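Local coordinates for protein thiosulfate sulfurtransferase (Pseudomonas aeruginosa, PDB 1YT8) that probably transfers sulfur from thiosulfate to cyanide, as rhodaneses do, and is built from four rhodanese-like domains in a single chain, at residues A[412-417]-A[484-489]; A[402-407]-A[478-483]. One frame throughout, in Å; residues are numbered along the deposited sequence.

Contact 1. Residues A[412-417]-A[484-489]; sequences AAWVLR and SPRIDR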
ATOM      1  N   ALA A 412      11.263 -27.557   0.278  1.00 16.37           N
ATOM      2  CA  ALA A 412      11.297 -26.394  -0.606  1.00 16.08           C
ATOM      3  C   ALA A 412      12.301 -25.348  -0.129  1.00 16.07           C
ATOM      4  O   ALA A 412      12.507 -25.168   1.074  1.00 15.09           O
ATOM      5  CB  ALA A 412       9.908 -25.772  -0.705  1.00 17.43           C
ATOM      6  N   ALA A 413      12.935 -24.667  -1.080  1.00 15.05           N
ATOM      7  CA  ALA A 413      13.902 -23.625  -0.759  1.00 14.31           C
ATOM      8  C   ALA A 413      13.279 -22.271  -1.092  1.00 14.91           C
ATOM      9  O   ALA A 413      12.746 -22.078  -2.184  1.00 11.37           O
ATOM     10  CB  ALA A 413      15.185 -23.821  -1.574  1.00 12.83           C
ATOM     11  N   TRP A 414      13.322 -21.337  -0.147  1.00 15.21           N
ATOM     12  CA  TRP A 414      12.764 -20.018  -0.411  1.00 14.94           C
ATOM     13  C   TRP A 414      13.783 -19.208  -1.207  1.00 12.11           C
ATOM     14  O   TRP A 414      14.982 -19.237  -0.916  1.00 12.31           O
ATOM     15  CB  TRP A 414      12.430 -19.274   0.889  1.00 14.40           C
ATOM     16  CG  TRP A 414      11.852 -17.918   0.614  1.00 15.50           C
ATOM     17  CD1 TRP A 414      10.591 -17.640   0.166  1.00 15.08           C
ATOM     18  CD2 TRP A 414      12.546 -16.666   0.665  1.00 15.66           C
ATOM     19  NE1 TRP A 414      10.459 -16.290  -0.071  1.00 15.30           N
ATOM     20  CE2 TRP A 414      11.643 -15.669   0.226  1.00 16.00           C
ATOM     21  CE3 TRP A 414      13.845 -16.289   1.036  1.00 15.84           C
ATOM     22  CZ2 TRP A 414      11.997 -14.314   0.148  1.00 16.02           C
ATOM     23  CZ3 TRP A 414      14.199 -14.938   0.957  1.00 16.49           C
ATOM     24  CH2 TRP A 414      13.274 -13.969   0.515  1.00 15.14           C
ATOM     25  N   VAL A 415      13.303 -18.481  -2.208  1.00 13.74           N
ATOM     26  CA  VAL A 415      14.181 -17.675  -3.044  1.00 14.98           C
ATOM     27  C   VAL A 415      13.559 -16.340  -3.428  1.00 13.48           C
ATOM     28  O   VAL A 415      12.343 -16.153  -3.350  1.00 15.91           O
ATOM     29  CB  VAL A 415      14.530 -18.400  -4.369  1.00 15.76           C
ATOM     30  CG1 VAL A 415      15.230 -19.720  -4.087  1.00 15.82           C
ATOM     31  CG2 VAL A 415      13.263 -18.641  -5.170  1.00 16.73           C
ATOM     32  N   LEU A 416      14.422 -15.421  -3.838  1.00 14.92           N
ATOM     33  CA  LEU A 416      14.025 -14.106  -4.316  1.00 15.21           C
ATOM     34  C   LEU A 416      14.162 -14.224  -5.825  1.00 15.46           C
ATOM     35  O   LEU A 416      15.215 -14.622  -6.321  1.00 14.96           O
ATOM     36  CB  LEU A 416      14.990 -13.026  -3.825  1.00 15.28           C
ATOM     37  CG  LEU A 416      14.864 -12.494  -2.400  1.00 14.99           C
ATOM     38  CD1 LEU A 416      15.999 -11.510  -2.131  1.00 15.72           C
ATOM     39  CD2 LEU A 416      13.507 -11.817  -2.227  1.00 15.01           C
ATOM     40  N   ARG A 417      13.113 -13.889  -6.559  1.00 15.19           N
ATOM     41  CA  ARG A 417      13.190 -13.977  -8.006  1.00 17.93           C
ATOM     42  C   ARG A 417      14.280 -13.054  -8.548  1.00 18.10           C
ATOM     43  O   ARG A 417      14.895 -13.344  -9.576  1.00 20.21           O
ATOM     44  CB  ARG A 417      11.846 -13.614  -8.636  1.00 16.82           C
ATOM     45  CG  ARG A 417      11.855 -13.722 -10.150  1.00 18.95           C
ATOM     46  CD  ARG A 417      10.527 -13.327 -10.741  1.00 21.20           C
ATOM     47  NE  ARG A 417      10.596 -13.218 -12.194  1.00 21.30           N
ATOM     48  CZ  ARG A 417       9.793 -12.446 -12.916  1.00 23.05           C
ATOM     49  NH1 ARG A 417       8.860 -11.718 -12.313  1.00 20.81           N
ATOM     50  NH2 ARG A 417       9.931 -12.388 -14.235  1.00 18.77           N
ATOM     51  N   SER A 484      18.058 -17.284  -0.258  1.00 16.77           N
ATOM     52  CA  SER A 484      18.194 -15.847  -0.491  1.00 17.30           C
ATOM     53  C   SER A 484      18.004 -15.136   0.843  1.00 16.33           C
ATOM     54  O   SER A 484      17.431 -15.695   1.770  1.00 17.18           O
ATOM     55  CB  SER A 484      17.116 -15.344  -1.463  1.00 15.71           C
ATOM     56  OG  SER A 484      17.238 -15.916  -2.752  1.00 14.68           O
ATOM     57  N   PRO A 485      18.487 -13.889   0.958  1.00 18.97           N
ATOM     58  CA  PRO A 485      18.332 -13.144   2.214  1.00 19.15           C
ATOM     59  C   PRO A 485      16.896 -12.625   2.343  1.00 18.14           C
ATOM     60  O   PRO A 485      16.296 -12.224   1.349  1.00 17.42           O
ATOM     61  CB  PRO A 485      19.348 -12.015   2.064  1.00 19.27           C
ATOM     62  CG  PRO A 485      19.291 -11.730   0.585  1.00 19.62           C
ATOM     63  CD  PRO A 485      19.291 -13.126  -0.014  1.00 19.72           C
ATOM     64  N   ARG A 486      16.343 -12.636   3.556  1.00 17.90           N
ATOM     65  CA  ARG A 486      14.976 -12.154   3.757  1.00 18.11           C
ATOM     66  C   ARG A 486      14.909 -10.633   3.783  1.00 16.92           C
ATOM     67  O   ARG A 486      14.842 -10.024   4.850  1.00 18.70           O
ATOM     68  CB  ARG A 486      14.376 -12.702   5.058  1.00 17.82           C
ATOM     69  CG  ARG A 486      14.023 -14.176   5.018  1.00 19.77           C
ATOM     70  CD  ARG A 486      13.268 -14.608   6.273  1.00 19.18           C
ATOM     71  NE  ARG A 486      11.926 -14.033   6.351  1.00 20.49           N
ATOM     72  CZ  ARG A 486      11.051 -14.310   7.316  1.00 20.46           C
ATOM     73  NH1 ARG A 486      11.380 -15.151   8.286  1.00 20.03           N
ATOM     74  NH2 ARG A 486       9.843 -13.760   7.305  1.00 17.92           N
ATOM     75  N   ILE A 487      14.922 -10.028   2.602  1.00 15.78           N
ATOM     76  CA  ILE A 487      14.850  -8.576   2.483  1.00 14.33           C
ATOM     77  C   ILE A 487      13.616  -8.162   1.687  1.00 15.56           C
ATOM     78  O   ILE A 487      13.492  -7.002   1.284  1.00 14.96           O
ATOM     79  CB  ILE A 487      16.095  -8.018   1.761  1.00 14.24           C
ATOM     80  CG1 ILE A 487      16.228  -8.673   0.379  1.00 12.24           C
ATOM     81  CG2 ILE A 487      17.339  -8.256   2.608  1.00 14.05           C
ATOM     82  CD1 ILE A 487      17.322  -8.078  -0.492  1.00 12.45           C
ATOM     83  N   ASP A 488      12.701  -9.105   1.466  1.00 15.28           N
ATOM     84  CA  ASP A 488      11.510  -8.814   0.686  1.00 15.73           C
ATOM     85  C   ASP A 488      10.463  -7.968   1.402  1.00 15.40           C
ATOM     86  O   ASP A 488       9.544  -7.456   0.765  1.00 16.47           O
ATOM     87  CB  ASP A 488      10.891 -10.116   0.135  1.00 15.23           C
ATOM     88  CG  ASP A 488      10.470 -11.100   1.221  1.00 14.72           C
ATOM     89  OD1 ASP A 488      11.111 -11.160   2.288  1.00 17.06           O
ATOM     90  OD2 ASP A 488       9.497 -11.846   0.983  1.00 17.46           O
ATOM     91  N   ARG A 489      10.610  -7.801   2.714  1.00 16.44           N
ATOM     92  CA  ARG A 489       9.670  -6.982   3.475  1.00 17.51           C
ATOM     93  C   ARG A 489      10.334  -6.089   4.518  1.00 17.64           C
ATOM     94  O   ARG A 489      11.170  -6.535   5.301  1.00 18.43           O
ATOM     95  CB  ARG A 489       8.613  -7.852   4.167  1.00 19.58           C
ATOM     96  CG  ARG A 489       7.737  -7.052   5.133  1.00 23.39           C
ATOM     97  CD  ARG A 489       6.553  -7.834   5.664  1.00 27.26           C
ATOM     98  NE  ARG A 489       5.779  -7.028   6.609  1.00 30.87           N
ATOM     99  CZ  ARG A 489       6.200  -6.688   7.824  1.00 32.04           C
ATOM    100  NH1 ARG A 489       7.388  -7.092   8.257  1.00 33.58           N
ATOM    101  NH2 ARG A 489       5.443  -5.920   8.600  1.00 34.62           N
TER

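Contact 2. Residues A[402-407]-A[478-483]; sequences ANYAKR and GESLLA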
ATOM      1  N   ALA A 402       7.597 -14.379   4.516  1.00 19.23           N
ATOM      2  CA  ALA A 402       6.716 -14.513   5.674  1.00 19.62           C
ATOM      3  C   ALA A 402       5.754 -15.687   5.471  1.00 19.83           C
ATOM      4  O   ALA A 402       5.489 -16.445   6.406  1.00 20.19           O
ATOM      5  CB  ALA A 402       5.931 -13.218   5.900  1.00 19.90           C
ATOM      6  N   ASN A 403       5.238 -15.833   4.252  1.00 18.55           N
ATOM      7  CA  ASN A 403       4.317 -16.925   3.935  1.00 20.65           C
ATOM      8  C   ASN A 403       5.048 -18.259   3.985  1.00 19.53           C
ATOM      9  O   ASN A 403       4.518 -19.253   4.480  1.00 19.94           O
ATOM     10  CB  ASN A 403       3.708 -16.748   2.540  1.00 21.38           C
ATOM     11  CG  ASN A 403       2.856 -15.501   2.428  1.00 26.49           C
ATOM     12  OD1 ASN A 403       2.161 -15.124   3.371  1.00 27.41           O
ATOM     13  ND2 ASN A 403       2.890 -14.863   1.261  1.00 26.00           N
ATOM     14  N   TYR A 404       6.267 -18.273   3.457  1.00 18.50           N
ATOM     15  CA  TYR A 404       7.086 -19.477   3.442  1.00 18.19           C
ATOM     16  C   TYR A 404       7.295 -20.006   4.864  1.00 18.53           C
ATOM     17  O   TYR A 404       7.099 -21.190   5.127  1.00 18.59           O
ATOM     18  CB  TYR A 404       8.440 -19.171   2.795  1.00 17.82           C
ATOM     19  CG  TYR A 404       9.433 -20.305   2.878  1.00 17.21           C
ATOM     20  CD1 TYR A 404       9.393 -21.371   1.975  1.00 18.15           C
ATOM     21  CD2 TYR A 404      10.412 -20.319   3.869  1.00 17.80           C
ATOM     22  CE1 TYR A 404      10.314 -22.425   2.062  1.00 18.53           C
ATOM     23  CE2 TYR A 404      11.330 -21.365   3.967  1.00 18.26           C
ATOM     24  CZ  TYR A 404      11.276 -22.410   3.063  1.00 18.59           C
ATOM     25  OH  TYR A 404      12.193 -23.430   3.165  1.00 16.34           O
ATOM     26  N   ALA A 405       7.686 -19.118   5.774  1.00 17.15           N
ATOM     27  CA  ALA A 405       7.928 -19.485   7.168  1.00 17.30           C
ATOM     28  C   ALA A 405       6.685 -20.054   7.838  1.00 18.92           C
ATOM     29  O   ALA A 405       6.780 -20.854   8.770  1.00 19.42           O
ATOM     30  CB  ALA A 405       8.426 -18.266   7.948  1.00 18.42           C
ATOM     31  N   LYS A 406       5.518 -19.639   7.364  1.00 20.56           N
ATOM     32  CA  LYS A 406       4.265 -20.111   7.934  1.00 23.85           C
ATOM     33  C   LYS A 406       3.919 -21.521   7.462  1.00 23.54           C
ATOM     34  O   LYS A 406       3.438 -22.348   8.243  1.00 24.57           O
ATOM     35  CB  LYS A 406       3.133 -19.146   7.570  1.00 26.00           C
ATOM     36  CG  LYS A 406       1.776 -19.521   8.147  1.00 32.09           C
ATOM     37  CD  LYS A 406       0.748 -18.417   7.923  1.00 35.40           C
ATOM     38  CE  LYS A 406      -0.627 -18.813   8.462  1.00 38.58           C
ATOM     39  NZ  LYS A 406      -0.610 -19.114   9.925  1.00 39.45           N
ATOM     40  N   ARG A 407       4.178 -21.803   6.190  1.00 22.60           N
ATOM     41  CA  ARG A 407       3.862 -23.116   5.637  1.00 22.73           C
ATOM     42  C   ARG A 407       4.416 -23.274   4.226  1.00 20.74           C
ATOM     43  O   ARG A 407       4.276 -22.380   3.396  1.00 20.39           O
ATOM     44  CB  ARG A 407       2.342 -23.298   5.609  1.00 24.25           C
ATOM     45  CG  ARG A 407       1.859 -24.682   5.210  1.00 28.73           C
ATOM     46  CD  ARG A 407       0.341 -24.688   5.098  1.00 31.62           C
ATOM     47  NE  ARG A 407      -0.109 -23.759   4.064  1.00 35.40           N
ATOM     48  CZ  ARG A 407      -1.381 -23.447   3.831  1.00 37.57           C
ATOM     49  NH1 ARG A 407      -2.347 -23.984   4.563  1.00 38.35           N
ATOM     50  NH2 ARG A 407      -1.686 -22.600   2.855  1.00 37.99           N
ATOM     51  N   GLY A 478       8.614 -22.783   9.317  1.00 21.56           N
ATOM     52  CA  GLY A 478       9.881 -22.260   9.788  1.00 20.70           C
ATOM     53  C   GLY A 478      10.776 -21.916   8.613  1.00 19.49           C
ATOM     54  O   GLY A 478      10.404 -22.134   7.460  1.00 19.64           O
ATOM     55  N   GLU A 479      11.952 -21.371   8.904  1.00 20.17           N
ATOM     56  CA  GLU A 479      12.910 -21.001   7.868  1.00 18.12           C
ATOM     57  C   GLU A 479      13.751 -22.229   7.534  1.00 17.72           C
ATOM     58  O   GLU A 479      14.964 -22.244   7.739  1.00 18.83           O
ATOM     59  CB  GLU A 479      13.805 -19.869   8.372  1.00 18.31           C
ATOM     60  CG  GLU A 479      13.033 -18.679   8.931  1.00 19.53           C
ATOM     61  CD  GLU A 479      13.942 -17.545   9.363  1.00 19.12           C
ATOM     62  OE1 GLU A 479      14.821 -17.775  10.220  1.00 19.02           O
ATOM     63  OE2 GLU A 479      13.779 -16.422   8.842  1.00 21.02           O
ATOM     64  N   SER A 480      13.093 -23.256   7.009  1.00 18.61           N
ATOM     65  CA  SER A 480      13.752 -24.514   6.670  1.00 17.14           C
ATOM     66  C   SER A 480      14.989 -24.381   5.789  1.00 15.80           C
ATOM     67  O   SER A 480      16.065 -24.877   6.134  1.00 16.15           O
ATOM     68  CB  SER A 480      12.742 -25.452   6.009  1.00 16.30           C
ATOM     69  OG  SER A 480      11.598 -25.592   6.832  1.00 18.97           O
ATOM     70  N   LEU A 481      14.838 -23.720   4.647  1.00 14.91           N
ATOM     71  CA  LEU A 481      15.955 -23.542   3.730  1.00 13.65           C
ATOM     72  C   LEU A 481      15.835 -22.228   2.966  1.00 14.05           C
ATOM     73  O   LEU A 481      15.070 -22.133   2.013  1.00 16.06           O
ATOM     74  CB  LEU A 481      16.007 -24.709   2.743  1.00 15.00           C
ATOM     75  CG  LEU A 481      17.178 -24.724   1.756  1.00 17.65           C
ATOM     76  CD1 LEU A 481      18.501 -24.650   2.505  1.00 17.46           C
ATOM     77  CD2 LEU A 481      17.105 -25.993   0.914  1.00 18.62           C
ATOM     78  N   LEU A 482      16.590 -21.218   3.391  1.00 14.70           N
ATOM     79  CA  LEU A 482      16.559 -19.913   2.736  1.00 14.61           C
ATOM     80  C   LEU A 482      17.760 -19.792   1.807  1.00 13.43           C
ATOM     81  O   LEU A 482      18.903 -19.743   2.259  1.00 15.51           O
ATOM     82  CB  LEU A 482      16.600 -18.797   3.785  1.00 14.11           C
ATOM     83  CG  LEU A 482      15.535 -18.879   4.884  1.00 15.03           C
ATOM     84  CD1 LEU A 482      15.758 -17.765   5.898  1.00 15.99           C
ATOM     85  CD2 LEU A 482      14.145 -18.781   4.268  1.00 14.09           C
ATOM     86  N   ALA A 483      17.494 -19.747   0.506  1.00 14.95           N
ATOM     87  CA  ALA A 483      18.553 -19.645  -0.488  1.00 15.04           C
ATOM     88  C   ALA A 483      18.823 -18.189  -0.861  1.00 15.91           C
ATOM     89  O   ALA A 483      19.697 -17.899  -1.678  1.00 17.32           O
ATOM     90  CB  ALA A 483      18.176 -20.446  -1.728  1.00 14.00           C
TER

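Contact 1. Residues A[412-417]-A[484-489]
The six-membered ring of Trp414 points its edge at the backbone of 484-489: CZ3 lies 3.4 Å from Ser484 O and 3.5 Å from Pro485 O, both carbonyl oxygens close to the indole plane. Ring C-H groups thus face two peptide oxygens in succession. Holding CG anti to the backbone N (chi1 -180°) carries the indole along this stretch to Asp488, which approaches from the opposite direction; its carboxylate plane is turned 49° from the ring, and OD2 comes obliquely to within 3.6 Å of CZ2. The polar ends of both residues are held near the start of one helix: Trp414 NE1 bonds to Thr399 O, just before helix 401-406, and Asp488 OD1 to the hydroxyl of Ser401 at its start. Arg486 lays its CG near CZ3 and sends its guanidinium to Glu479.

Leu416 fills the other part of the contact. Its N-H donates to Ser484 OG over 3.1 Å at a moderately bent 151°, while the Ser484 CB rests 3.8 Å from Leu416 CG. The two methyls then part: CD1 meets Ile487 CG1 at 3.8 Å, the side chains crossing at about a right angle, and CD2 lies 3.9 Å from the Asp488 CB. Ser484 N, by contrast, is buried here without a hydrogen-bond partner.

Strand 413-414 is an outermost strand of a five-stranded parallel sheet with strand order 1-5-4-2-3, the alpha/beta arrangement of a rhodanese domain, and the irregular chain between helix 464-470 and helix 501-512 is folded back along this edge.

Contact 2. Residues A[402-407]-A[478-483]
Tyr404 has CG anti to its own N (chi1 173°), which swings the phenol off the side of its helix and carries OH to the backbone of 478-483. There the N-H of Leu481 donates to Tyr404 OH over 3.0 Å at 148°. The hydroxyl is also hydrogen-bonded to Ala412 O, so two backbone groups from separate parts of the chain grip one oxygen and fix where the ring ends. Ser480 adds a carbon contact, its CB 3.5 Å from Tyr404 OH.

Along the ring, CE2 is the main point of touch. Leu482, with CG anti to its carbonyl carbon, brings CD2 to 3.8 Å from Tyr404 CE2 in an oblique approach, and Gly478 O lies 3.7 Å from the same CE2. The Glu479 CA sits at the ring edge, near its plane. From outside the two segments, His408 stacks on the phenol.

The chain makes this approach in the rhodanese-like domain, where helix 401-406 follows strand 393-397, the neighbour of edge strand 413-414, and precedes that edge strand. Glu479 is the centre of an inverse gamma turn, with a weak Ser480 N to Gly478 O bond closing it.

Gly478 N also donates to Ala405 O over 2.7 Å, nearly straight at 169°. Gly478 itself has a backbone conformation open chiefly to glycine.

The segments of contacts 1 and 2 alternate along the chain: one continuous stretch, 478-489, passes the helix and then the edge strand. The contact centres are 9 Å apart and directly joined. Tyr404 OH lies 2.7 Å from Ala412 O, a probable hydrogen bond, and Arg486 NH1 makes a 2.8 Å salt bridge with Glu479 OE2. Trp414 CD1 packs 3.7 Å from Tyr404 CB, and Trp414 shares backbone hydrogen bonds with Leu481 and Ala483. The sulfite pocket, Cys193 to Arg198 with Gln312, belongs to the rhodanese-like domains 133-228 and 268-358, whereas 402-407 and 412-417 belong to 380-471, so both contacts are structural packing in a different rhodanese-like unit.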